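Local coordinates for protein ribose-phosphate pyrophosphokinase (Thermus thermophilus, PDB 7PN0) that catalyses the transfer of the diphosphate group of ATP to ribose 5-phosphate, making phosphoribosyl pyrophosphate (PRPP), a precursor of nucleotide synthesis, at residues 162-176 with 208-220. Sequence-based numbering, arbitrary orientation.
Sequences NAVVVAPDAGDLKRA and EVEGKTALIVDDE. With SO4 (sulfate ion), chain F.
Strands 163-167 and 213-218 are parallel neighbours in the C-terminal sheet of this PRTase-like enzyme, and Val164 bonds to both flanking residues of Ala214. Val164 N donates to Thr213 O (2.9 Å), and Leu215 N donates to Val164 O (2.8 Å). Thr213 N to Asn162 O and Val166 N to Leu215 O extend the pairing. On one face, Val166 CG2 meets both Val209 CG1 and Ala214 CB, each at 3.9 Å. Val164 CG1 packs on Val209 CG1 and Lys212 CB beside them. The strands then part, and water 1 bridges Val166 O and Val217 N. Two more waters link Val217 O to Asp172, one through its backbone O, the other through OD2. Strand 213-218 runs into the Asp-Asp-Glu start of what is probably the family's ribose-phosphate-binding loop. Asp172 OD1 and Asp218 OD1, two acceptors, lie 3.3 Å apart. Arg175 reaches over this end. Its chain is extended to CD, then bends (chi3 -70°), which brings the guanidinium over Asp219 CB. NE donates to O3 of a sulfate (2.8 Å) and NH1 to O4 (3.0 Å), while NH2 donates to water 4, which also bonds to Asp218 OD1. A leucine in place of Arg175 would probably leave the sulfate without these two bonds and water 4 without its arginine donor. Thr127, Ser145 and Ala146 also hold the sulfate, and Asp219 OD2 bonds to His129, a residue of the ADP pocket. Helix 225-236 covers Val166, Val209 and Ile216 through Leu234; helix 173-183 lies over Val165, Leu215 and Val217, and strands 187-194 and 241-246 flank the pair.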
ATOM      1  N   ASN A 162     -39.045 -36.614  20.001  1.00 35.22           N
ATOM      2  CA  ASN A 162     -40.098 -36.414  18.970  1.00 35.52           C
ATOM      3  C   ASN A 162     -39.789 -35.178  18.115  1.00 33.00           C
ATOM      4  O   ASN A 162     -40.751 -34.557  17.582  1.00 33.67           O
ATOM      5  CB  ASN A 162     -41.467 -36.313  19.654  1.00 37.78           C
ATOM      6  CG  ASN A 162     -42.629 -36.207  18.691  1.00 38.25           C
ATOM      7  OD1 ASN A 162     -43.599 -35.494  18.964  1.00 42.52           O
ATOM      8  ND2 ASN A 162     -42.536 -36.890  17.560  1.00 36.91           N
ATOM      9  N   ALA A 163     -38.503 -34.850  17.947  1.00 30.71           N
ATOM     10  CA  ALA A 163     -38.052 -33.614  17.263  1.00 28.42           C
ATOM     11  C   ALA A 163     -37.461 -33.960  15.892  1.00 26.45           C
ATOM     12  O   ALA A 163     -36.922 -35.086  15.714  1.00 23.77           O
ATOM     13  CB  ALA A 163     -37.052 -32.894  18.126  1.00 30.04           C
ATOM     14  N   VAL A 164     -37.539 -33.006  14.966  1.00 25.44           N
ATOM     15  CA  VAL A 164     -36.858 -33.096  13.646  1.00 24.32           C
ATOM     16  C   VAL A 164     -36.341 -31.699  13.284  1.00 21.71           C
ATOM     17  O   VAL A 164     -37.030 -30.717  13.528  1.00 21.45           O
ATOM     18  CB  VAL A 164     -37.846 -33.632  12.598  1.00 24.33           C
ATOM     19  CG1 VAL A 164     -39.075 -32.758  12.501  1.00 24.10           C
ATOM     20  CG2 VAL A 164     -37.195 -33.823  11.235  1.00 26.76           C
ATOM     21  N   VAL A 165     -35.152 -31.620  12.715  1.00 23.43           N
ATOM     22  CA  VAL A 165     -34.618 -30.345  12.182  1.00 23.77           C
ATOM     23  C   VAL A 165     -35.084 -30.207  10.720  1.00 23.66           C
ATOM     24  O   VAL A 165     -34.901 -31.147   9.923  1.00 22.61           O
ATOM     25  CB  VAL A 165     -33.084 -30.285  12.351  1.00 26.03           C
ATOM     26  CG1 VAL A 165     -32.505 -28.988  11.812  1.00 26.42           C
ATOM     27  CG2 VAL A 165     -32.682 -30.468  13.804  1.00 29.11           C
ATOM     28  N   VAL A 166     -35.654 -29.070  10.358  1.00 20.74           N
ATOM     29  CA  VAL A 166     -36.198 -28.855   8.999  1.00 22.98           C
ATOM     30  C   VAL A 166     -35.419 -27.713   8.358  1.00 23.42           C
ATOM     31  O   VAL A 166     -35.365 -26.628   8.969  1.00 23.64           O
ATOM     32  CB  VAL A 166     -37.697 -28.529   9.052  1.00 22.59           C
ATOM     33  CG1 VAL A 166     -38.253 -28.305   7.656  1.00 24.06           C
ATOM     34  CG2 VAL A 166     -38.462 -29.600   9.823  1.00 22.59           C
ATOM     35  N   ALA A 167     -34.897 -27.933   7.155  1.00 24.73           N
ATOM     36  CA  ALA A 167     -34.438 -26.829   6.280  1.00 24.50           C
ATOM     37  C   ALA A 167     -35.581 -26.422   5.360  1.00 25.78           C
ATOM     38  O   ALA A 167     -36.123 -27.272   4.661  1.00 28.39           O
ATOM     39  CB  ALA A 167     -33.244 -27.269   5.491  1.00 27.51           C
ATOM     40  N   PRO A 168     -36.014 -25.149   5.365  1.00 24.08           N
ATOM     41  CA  PRO A 168     -37.015 -24.668   4.414  1.00 29.38           C
ATOM     42  C   PRO A 168     -36.485 -24.039   3.113  1.00 29.45           C
ATOM     43  O   PRO A 168     -37.244 -23.406   2.426  1.00 30.44           O
ATOM     44  CB  PRO A 168     -37.680 -23.577   5.259  1.00 26.34           C
ATOM     45  CG  PRO A 168     -36.509 -22.936   5.954  1.00 26.72           C
ATOM     46  CD  PRO A 168     -35.636 -24.108   6.336  1.00 24.95           C
ATOM     47  N   ASP A 169     -35.180 -24.119   2.881  1.00 29.63           N
ATOM     48  CA  ASP A 169     -34.494 -23.534   1.694  1.00 30.69           C
ATOM     49  C   ASP A 169     -33.214 -24.313   1.489  1.00 30.56           C
ATOM     50  O   ASP A 169     -32.601 -24.650   2.508  1.00 27.95           O
ATOM     51  CB  ASP A 169     -34.130 -22.064   1.890  1.00 34.50           C
ATOM     52  CG  ASP A 169     -35.195 -21.070   1.472  1.00 37.63           C
ATOM     53  OD1 ASP A 169     -35.535 -21.050   0.263  1.00 46.65           O
ATOM     54  OD2 ASP A 169     -35.655 -20.290   2.349  1.00 39.33           O
ATOM     55  N   ALA A 170     -32.808 -24.568   0.239  1.00 28.58           N
ATOM     56  CA  ALA A 170     -31.583 -25.338  -0.064  1.00 27.83           C
ATOM     57  C   ALA A 170     -30.405 -24.759   0.714  1.00 25.94           C
ATOM     58  O   ALA A 170     -29.642 -25.574   1.241  1.00 29.05           O
ATOM     59  CB  ALA A 170     -31.272 -25.330  -1.554  1.00 29.76           C
ATOM     60  N   GLY A 171     -30.269 -23.420   0.770  1.00 27.67           N
ATOM     61  CA  GLY A 171     -29.144 -22.724   1.425  1.00 27.65           C
ATOM     62  C   GLY A 171     -29.053 -23.004   2.925  1.00 29.32           C
ATOM     63  O   GLY A 171     -27.977 -22.746   3.491  1.00 25.06           O
ATOM     64  N   ASP A 172     -30.119 -23.548   3.538  1.00 28.23           N
ATOM     65  CA  ASP A 172     -30.264 -23.721   5.011  1.00 32.53           C
ATOM     66  C   ASP A 172     -29.861 -25.141   5.425  1.00 29.67           C
ATOM     67  O   ASP A 172     -29.696 -25.370   6.636  1.00 27.24           O
ATOM     68  CB  ASP A 172     -31.695 -23.414   5.471  1.00 30.30           C
ATOM     69  CG  ASP A 172     -32.077 -21.938   5.464  1.00 35.46           C
ATOM     70  OD1 ASP A 172     -31.175 -21.085   5.220  1.00 32.49           O
ATOM     71  OD2 ASP A 172     -33.296 -21.640   5.673  1.00 30.53           O
ATOM     72  N   LEU A 173     -29.616 -26.036   4.458  1.00 27.93           N
ATOM     73  CA  LEU A 173     -29.350 -27.476   4.698  1.00 28.61           C
ATOM     74  C   LEU A 173     -28.058 -27.679   5.507  1.00 26.23           C
ATOM     75  O   LEU A 173     -28.024 -28.564   6.380  1.00 26.44           O
ATOM     76  CB  LEU A 173     -29.260 -28.161   3.328  1.00 32.17           C
ATOM     77  CG  LEU A 173     -30.218 -29.309   3.002  1.00 34.61           C
ATOM     78  CD1 LEU A 173     -31.314 -29.533   4.013  1.00 33.89           C
ATOM     79  CD2 LEU A 173     -30.814 -29.125   1.613  1.00 35.31           C
ATOM     80  N   LYS A 174     -27.003 -26.921   5.225  1.00 27.16           N
ATOM     81  CA  LYS A 174     -25.685 -27.149   5.873  1.00 27.96           C
ATOM     82  C   LYS A 174     -25.774 -26.827   7.378  1.00 24.62           C
ATOM     83  O   LYS A 174     -25.304 -27.659   8.225  1.00 23.80           O
ATOM     84  CB  LYS A 174     -24.620 -26.292   5.188  1.00 32.41           C
ATOM     85  CG  LYS A 174     -23.199 -26.567   5.654  1.00 37.32           C
ATOM     86  CD  LYS A 174     -22.178 -25.521   5.206  1.00 47.35           C
ATOM     87  CE  LYS A 174     -22.288 -25.142   3.739  1.00 56.02           C
ATOM     88  NZ  LYS A 174     -21.892 -26.260   2.846  1.00 62.31           N
ATOM     89  N   ARG A 175     -26.336 -25.662   7.708  1.00 23.94           N
ATOM     90  CA  ARG A 175     -26.477 -25.196   9.116  1.00 22.47           C
ATOM     91  C   ARG A 175     -27.497 -26.098   9.832  1.00 23.72           C
ATOM     92  O   ARG A 175     -27.239 -26.528  10.987  1.00 24.29           O
ATOM     93  CB  ARG A 175     -26.821 -23.707   9.170  1.00 23.15           C
ATOM     94  CG  ARG A 175     -26.974 -23.190  10.596  1.00 21.66           C
ATOM     95  CD  ARG A 175     -27.010 -21.660  10.672  1.00 22.18           C
ATOM     96  NE  ARG A 175     -25.733 -21.031  10.373  1.00 21.23           N
ATOM     97  CZ  ARG A 175     -25.402 -20.381   9.254  1.00 23.68           C
ATOM     98  NH1 ARG A 175     -24.183 -19.878   9.159  1.00 23.98           N
ATOM     99  NH2 ARG A 175     -26.237 -20.260   8.221  1.00 25.43           N
ATOM    100  N   ALA A 176     -28.592 -26.450   9.167  1.00 23.05           N
ATOM    101  CA  ALA A 176     -29.614 -27.356   9.729  1.00 24.04           C
ATOM    102  C   ALA A 176     -29.012 -28.743   9.993  1.00 24.56           C
ATOM    103  O   ALA A 176     -29.285 -29.330  11.068  1.00 21.50           O
ATOM    104  CB  ALA A 176     -30.827 -27.410   8.827  1.00 24.09           C
ATOM    105  N   GLU A 208     -39.896 -36.803   7.623  1.00 36.40           N
ATOM    106  CA  GLU A 208     -41.226 -36.773   8.272  1.00 37.35           C
ATOM    107  C   GLU A 208     -41.293 -35.621   9.279  1.00 33.40           C
ATOM    108  O   GLU A 208     -40.347 -35.478  10.085  1.00 32.58           O
ATOM    109  CB  GLU A 208     -41.468 -38.127   8.940  1.00 44.35           C
ATOM    110  CG  GLU A 208     -42.011 -39.170   7.977  1.00 52.16           C
ATOM    111  CD  GLU A 208     -41.232 -40.476   7.972  1.00 58.34           C
ATOM    112  OE1 GLU A 208     -39.983 -40.416   7.919  1.00 62.59           O
ATOM    113  OE2 GLU A 208     -41.873 -41.551   8.022  1.00 64.99           O
ATOM    114  N   VAL A 209     -42.387 -34.861   9.266  1.00 30.04           N
ATOM    115  CA  VAL A 209     -42.651 -33.853  10.332  1.00 31.99           C
ATOM    116  C   VAL A 209     -44.004 -34.093  11.008  1.00 35.56           C
ATOM    117  O   VAL A 209     -44.261 -33.427  12.029  1.00 35.12           O
ATOM    118  CB  VAL A 209     -42.557 -32.429   9.758  1.00 30.30           C
ATOM    119  CG1 VAL A 209     -41.202 -32.211   9.104  1.00 30.98           C
ATOM    120  CG2 VAL A 209     -43.695 -32.145   8.788  1.00 29.87           C
ATOM    121  N   GLU A 210     -44.860 -34.969  10.477  1.00 37.22           N
ATOM    122  CA  GLU A 210     -46.254 -35.037  10.983  1.00 35.26           C
ATOM    123  C   GLU A 210     -46.207 -35.422  12.465  1.00 31.79           C
ATOM    124  O   GLU A 210     -45.589 -36.448  12.774  1.00 30.88           O
ATOM    125  CB  GLU A 210     -47.119 -36.010  10.181  1.00 38.75           C
ATOM    126  CG  GLU A 210     -48.586 -35.889  10.554  1.00 43.78           C
ATOM    127  CD  GLU A 210     -49.484 -36.934   9.927  1.00 51.59           C
ATOM    128  OE1 GLU A 210     -50.646 -37.045  10.361  1.00 56.50           O
ATOM    129  OE2 GLU A 210     -49.012 -37.647   9.019  1.00 59.97           O
ATOM    130  N   GLY A 211     -46.830 -34.600  13.328  1.00 33.72           N
ATOM    131  CA  GLY A 211     -46.912 -34.788  14.794  1.00 33.23           C
ATOM    132  C   GLY A 211     -45.573 -34.603  15.493  1.00 34.81           C
ATOM    133  O   GLY A 211     -45.446 -34.975  16.702  1.00 33.11           O
ATOM    134  N   LYS A 212     -44.579 -34.040  14.796  1.00 32.06           N
ATOM    135  CA  LYS A 212     -43.216 -33.900  15.373  1.00 31.08           C
ATOM    136  C   LYS A 212     -43.024 -32.445  15.805  1.00 24.91           C
ATOM    137  O   LYS A 212     -43.740 -31.551  15.309  1.00 22.06           O
ATOM    138  CB  LYS A 212     -42.129 -34.375  14.400  1.00 34.80           C
ATOM    139  CG  LYS A 212     -42.357 -35.766  13.812  1.00 42.12           C
ATOM    140  CD  LYS A 212     -41.454 -36.836  14.371  1.00 47.99           C
ATOM    141  CE  LYS A 212     -40.146 -36.974  13.618  1.00 55.10           C
ATOM    142  NZ  LYS A 212     -39.530 -38.313  13.816  1.00 55.50           N
ATOM    143  N   THR A 213     -42.103 -32.245  16.735  1.00 24.83           N
ATOM    144  CA  THR A 213     -41.607 -30.907  17.125  1.00 24.51           C
ATOM    145  C   THR A 213     -40.538 -30.531  16.100  1.00 22.51           C
ATOM    146  O   THR A 213     -39.488 -31.148  16.105  1.00 23.04           O
ATOM    147  CB  THR A 213     -41.059 -30.905  18.555  1.00 26.38           C
ATOM    148  OG1 THR A 213     -42.203 -31.200  19.352  1.00 27.18           O
ATOM    149  CG2 THR A 213     -40.465 -29.575  18.966  1.00 25.89           C
ATOM    150  N   ALA A 214     -40.875 -29.644  15.178  1.00 24.37           N
ATOM    151  CA  ALA A 214     -39.950 -29.200  14.120  1.00 21.95           C
ATOM    152  C   ALA A 214     -39.068 -28.067  14.677  1.00 23.65           C
ATOM    153  O   ALA A 214     -39.602 -27.102  15.284  1.00 20.46           O
ATOM    154  CB  ALA A 214     -40.735 -28.758  12.930  1.00 22.42           C
ATOM    155  N   LEU A 215     -37.764 -28.164  14.425  1.00 22.42           N
ATOM    156  CA  LEU A 215     -36.768 -27.138  14.790  1.00 21.17           C
ATOM    157  C   LEU A 215     -36.282 -26.465  13.492  1.00 20.24           C
ATOM    158  O   LEU A 215     -35.877 -27.194  12.576  1.00 19.63           O
ATOM    159  CB  LEU A 215     -35.617 -27.820  15.527  1.00 22.73           C
ATOM    160  CG  LEU A 215     -36.002 -28.738  16.679  1.00 23.91           C
ATOM    161  CD1 LEU A 215     -34.756 -29.175  17.411  1.00 23.35           C
ATOM    162  CD2 LEU A 215     -36.976 -28.042  17.628  1.00 26.36           C
ATOM    163  N   ILE A 216     -36.298 -25.140  13.418  1.00 20.81           N
ATOM    164  CA  ILE A 216     -35.660 -24.423  12.266  1.00 20.96           C
ATOM    165  C   ILE A 216     -34.554 -23.509  12.781  1.00 21.10           C
ATOM    166  O   ILE A 216     -34.666 -22.932  13.902  1.00 17.76           O
ATOM    167  CB  ILE A 216     -36.679 -23.715  11.376  1.00 23.11           C
ATOM    168  CG1 ILE A 216     -37.331 -22.514  12.062  1.00 26.41           C
ATOM    169  CG2 ILE A 216     -37.700 -24.733  10.870  1.00 23.83           C
ATOM    170  CD1 ILE A 216     -38.396 -21.819  11.251  1.00 30.27           C
ATOM    171  N   VAL A 217     -33.497 -23.354  11.985  1.00 19.88           N
ATOM    172  CA  VAL A 217     -32.340 -22.533  12.435  1.00 19.65           C
ATOM    173  C   VAL A 217     -31.917 -21.696  11.240  1.00 20.61           C
ATOM    174  O   VAL A 217     -31.962 -22.217  10.085  1.00 18.98           O
ATOM    175  CB  VAL A 217     -31.222 -23.405  13.026  1.00 21.20           C
ATOM    176  CG1 VAL A 217     -30.699 -24.445  12.026  1.00 23.32           C
ATOM    177  CG2 VAL A 217     -30.094 -22.560  13.596  1.00 19.65           C
ATOM    178  N   ASP A 218     -31.559 -20.447  11.497  1.00 18.76           N
ATOM    179  CA  ASP A 218     -31.019 -19.576  10.431  1.00 18.60           C
ATOM    180  C   ASP A 218     -29.812 -18.804  10.958  1.00 19.16           C
ATOM    181  O   ASP A 218     -29.593 -18.781  12.183  1.00 16.70           O
ATOM    182  CB  ASP A 218     -32.103 -18.658   9.875  1.00 19.55           C
ATOM    183  CG  ASP A 218     -31.889 -18.313   8.400  1.00 21.50           C
ATOM    184  OD1 ASP A 218     -30.993 -18.931   7.768  1.00 20.47           O
ATOM    185  OD2 ASP A 218     -32.626 -17.451   7.887  1.00 22.53           O
ATOM    186  N   ASP A 219     -29.066 -18.154  10.068  1.00 17.65           N
ATOM    187  CA  ASP A 219     -27.977 -17.252  10.532  1.00 17.73           C
ATOM    188  C   ASP A 219     -28.626 -16.036  11.202  1.00 16.11           C
ATOM    189  O   ASP A 219     -28.105 -15.521  12.227  1.00 16.22           O
ATOM    190  CB  ASP A 219     -27.029 -16.874   9.383  1.00 17.86           C
ATOM    191  CG  ASP A 219     -27.685 -16.155   8.218  1.00 19.93           C
ATOM    192  OD1 ASP A 219     -28.756 -16.621   7.780  1.00 21.88           O
ATOM    193  OD2 ASP A 219     -27.131 -15.114   7.737  1.00 20.73           O
ATOM    194  N   GLU A 220     -29.705 -15.520  10.627  1.00 16.85           N
ATOM    195  CA  GLU A 220     -30.299 -14.285  11.151  1.00 18.14           C
ATOM    196  C   GLU A 220     -31.807 -14.307  10.924  1.00 18.75           C
ATOM    197  O   GLU A 220     -32.267 -15.051  10.116  1.00 21.39           O
ATOM    198  CB  GLU A 220     -29.713 -13.032  10.504  1.00 19.53           C
ATOM    199  CG  GLU A 220     -29.864 -12.955   9.003  1.00 19.03           C
ATOM    200  CD  GLU A 220     -29.513 -11.587   8.474  1.00 20.48           C
ATOM    201  OE1 GLU A 220     -30.431 -10.918   7.926  1.00 24.44           O
ATOM    202  OE2 GLU A 220     -28.319 -11.180   8.603  1.00 20.71           O
TER
HETATM  203  S   SO4 F 404     -22.385 -20.713  12.409  1.00 21.90           S
HETATM  204  O1  SO4 F 404     -21.251 -21.577  12.622  1.00 18.25           O
HETATM  205  O2  SO4 F 404     -22.584 -19.938  13.616  1.00 22.82           O
HETATM  206  O3  SO4 F 404     -23.603 -21.516  12.144  1.00 24.40           O
HETATM  207  O4  SO4 F 404     -22.125 -19.825  11.328  1.00 23.24           O
HETATM  208  O   HOH W   1     -33.535 -24.555   9.407  1.00 22.49           O
HETATM  209  O   HOH W   2     -30.170 -23.295   8.350  1.00 22.77           O
HETATM  210  O   HOH W   3     -33.894 -22.176   8.279  1.00 25.89           O
HETATM  211  O   HOH W   4     -28.748 -21.243   7.584  1.00 28.30           O